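Local coordinates for CDA peptide synthetase I (Streptomyces coelicolor, PDB 5DUA), which belongs to the nonribosomal peptide synthetases and is represented here by a condensation domain, at residues T13-C18 against P306-N311. The protein carries 1 engineered substitution. Residues are numbered along the deposited sequence; the frame is centred on the assembly and turned at random.
Sequences TSAQHC and PGMVSN. Engineered in segment 13-18: Cys-18 (natural residue Glu). With 5FQ (N-pentyl-L-alaninamide), chain E.
Thr-13 and Met-308 share the one direct hydrogen bond of this contact, in which the threonine OG1 donates to the Met-308 O over 2.6 Å, nearly in line with the carbonyl (C=O...O angle 165°). The same hydroxyl accepts from Gln-16 N at 3.0 Å, one half of a capping box with Thr-13 as N-cap. With chi1 at 65° OG1 sits between its own backbone N and carbonyl carbon, where it can face the first turn of helix 14-25 and the loop at once. Gln-16 closes the box: its OE1 takes the Thr-13 N-H on an in-plane lone pair, almost straight at 174°. Gln-16 NE2 binds Ile-159 O, so both ends of the amide are held and its rotation is fixed.

A water bridges the two segments, accepting from Ala-15 N and donating weakly to Val-309 O. Arg-346 binds the carbonyls of both Val-309 and Ser-310.

Apolar packing fills in around these bonds. Ala-15 CB lies against the loop backbone, 3.4 Å from Ser-310 O, and also meets the thioether of Met-308, whose CE is 3.9 Å away. Bent at chi2, the methionine end returns beside this methyl, while the Met-308 and Gln-16 side chains run past each other in opposite directions, CB beside CG. The Thr-13 and Val-309 side chains cross at about a right angle, with CG2 pressed to 3.4 Å from CG1, closer than usual van der Waals contact.

A little over one turn beyond the cap, engineered Cys-18 is joined through SG to C01 of N-pentyl-L-alaninamide; the ligand is also hydrogen-bonded to His-158 NE2. The N-cap hydroxyl of a capping box thus ties helix 14-25 to a loop that also bonds Asp-162 of the condensation domain's HHxxxDG motif, which includes His-158.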
loop_
_atom_site.group_PDB
_atom_site.type_symbol
_atom_site.label_atom_id
_atom_site.label_comp_id
_atom_site.label_asym_id
_atom_site.label_seq_id
_atom_site.Cartn_x
_atom_site.Cartn_y
_atom_site.Cartn_z
ATOM N N THR B 13 8.470 -10.124 10.247
ATOM C CA THR B 13 9.336 -9.134 9.632
ATOM C C THR B 13 9.371 -7.928 10.551
ATOM O O THR B 13 8.538 -7.811 11.463
ATOM C CB THR B 13 8.836 -8.696 8.255
ATOM O OG1 THR B 13 7.588 -8.016 8.421
ATOM C CG2 THR B 13 8.671 -9.878 7.336
ATOM N N SER B 14 10.298 -7.018 10.290
ATOM C CA SER B 14 10.341 -5.745 11.015
ATOM C C SER B 14 9.029 -4.991 10.904
ATOM O O SER B 14 8.492 -4.535 11.911
ATOM C CB SER B 14 11.476 -4.863 10.503
ATOM O OG SER B 14 12.730 -5.392 10.874
ATOM N N ALA B 15 8.501 -4.876 9.689
ATOM C CA ALA B 15 7.249 -4.156 9.477
ATOM C C ALA B 15 6.097 -4.834 10.220
ATOM O O ALA B 15 5.212 -4.167 10.783
ATOM C CB ALA B 15 6.936 -4.056 7.978
ATOM N N GLN B 16 6.090 -6.156 10.213
ATOM C CA GLN B 16 5.050 -6.887 10.929
ATOM C C GLN B 16 5.157 -6.675 12.440
ATOM O O GLN B 16 4.136 -6.523 13.114
ATOM C CB GLN B 16 5.115 -8.371 10.615
ATOM C CG GLN B 16 4.645 -8.737 9.205
ATOM C CD GLN B 16 4.797 -10.220 8.906
ATOM O OE1 GLN B 16 5.851 -10.818 9.159
ATOM N NE2 GLN B 16 3.737 -10.829 8.379
ATOM N N HIS B 17 6.377 -6.689 12.980
ATOM C CA HIS B 17 6.569 -6.345 14.395
ATOM C C HIS B 17 6.005 -4.962 14.688
ATOM O O HIS B 17 5.447 -4.713 15.753
ATOM C CB HIS B 17 8.053 -6.374 14.788
ATOM C CG HIS B 17 8.559 -7.732 15.153
ATOM N ND1 HIS B 17 8.036 -8.462 16.195
ATOM C CD2 HIS B 17 9.562 -8.480 14.632
ATOM C CE1 HIS B 17 8.677 -9.614 16.288
ATOM N NE2 HIS B 17 9.608 -9.648 15.352
ATOM N N CYS B 18 6.163 -4.051 13.741
ATOM C CA CYS B 18 5.765 -2.672 13.964
ATOM C C CYS B 18 4.241 -2.590 14.018
ATOM O O CYS B 18 3.670 -1.954 14.900
ATOM C CB CYS B 18 6.344 -1.785 12.865
ATOM S SG CYS B 18 5.946 -0.043 12.971
ATOM N N PRO B 306 4.681 -12.798 -0.907
ATOM C CA PRO B 306 3.591 -12.011 -0.328
ATOM C C PRO B 306 3.768 -11.869 1.175
ATOM O O PRO B 306 4.191 -12.812 1.857
ATOM C CB PRO B 306 2.332 -12.820 -0.692
ATOM C CG PRO B 306 2.702 -13.507 -1.957
ATOM C CD PRO B 306 4.154 -13.920 -1.705
ATOM N N GLY B 307 3.512 -10.673 1.677
ATOM C CA GLY B 307 3.717 -10.396 3.080
ATOM C C GLY B 307 3.674 -8.919 3.359
ATOM O O GLY B 307 3.081 -8.158 2.601
ATOM N N MET B 308 4.272 -8.526 4.479
ATOM C CA MET B 308 4.293 -7.139 4.909
ATOM C C MET B 308 5.692 -6.764 5.345
ATOM O O MET B 308 6.130 -7.127 6.456
ATOM C CB MET B 308 3.300 -6.929 6.048
ATOM C CG MET B 308 3.498 -5.643 6.834
ATOM S SD MET B 308 3.658 -4.195 5.784
ATOM C CE MET B 308 3.354 -2.883 6.961
ATOM N N VAL B 309 6.398 -6.043 4.478
ATOM C CA VAL B 309 7.790 -5.679 4.732
ATOM C C VAL B 309 8.074 -4.240 4.395
ATOM O O VAL B 309 9.212 -3.805 4.532
ATOM C CB VAL B 309 8.804 -6.546 3.917
ATOM C CG1 VAL B 309 9.042 -7.898 4.585
ATOM C CG2 VAL B 309 8.357 -6.715 2.499
ATOM N N SER B 310 7.054 -3.500 3.960
ATOM C CA SER B 310 7.258 -2.122 3.534
ATOM C C SER B 310 7.779 -1.218 4.665
ATOM O O SER B 310 7.571 -1.461 5.859
ATOM C CB SER B 310 5.975 -1.537 2.965
ATOM O OG SER B 310 4.899 -1.731 3.857
ATOM N N ASN B 311 8.465 -0.173 4.234
ATOM C CA ASN B 311 9.159 0.738 5.112
ATOM C C ASN B 311 8.761 2.125 4.678
ATOM O O ASN B 311 8.446 2.328 3.506
ATOM C CB ASN B 311 10.665 0.504 5.001
ATOM C CG ASN B 311 11.468 1.206 6.077
ATOM O OD1 ASN B 311 10.956 1.567 7.147
ATOM N ND2 ASN B 311 12.756 1.382 5.805
HETATM C C01 5FQ E . 4.371 0.360 12.251
HETATM C C02 5FQ E . 4.180 -0.283 10.887
HETATM C C03 5FQ E . 4.854 0.477 9.741
HETATM C C04 5FQ E . 3.964 1.572 9.143
HETATM C C05 5FQ E . 2.752 1.020 8.388
HETATM N N06 5FQ E . 2.817 1.202 6.940
HETATM C C07 5FQ E . 1.828 1.750 6.218
HETATM O O08 5FQ E . 0.796 2.179 6.721
HETATM C C09 5FQ E . 2.026 1.834 4.724
HETATM C C10 5FQ E . 2.584 3.202 4.339
HETATM N N11 5FQ E . 0.736 1.658 4.024
HETATM O O HOH W 1 10.069 -5.482 7.287
#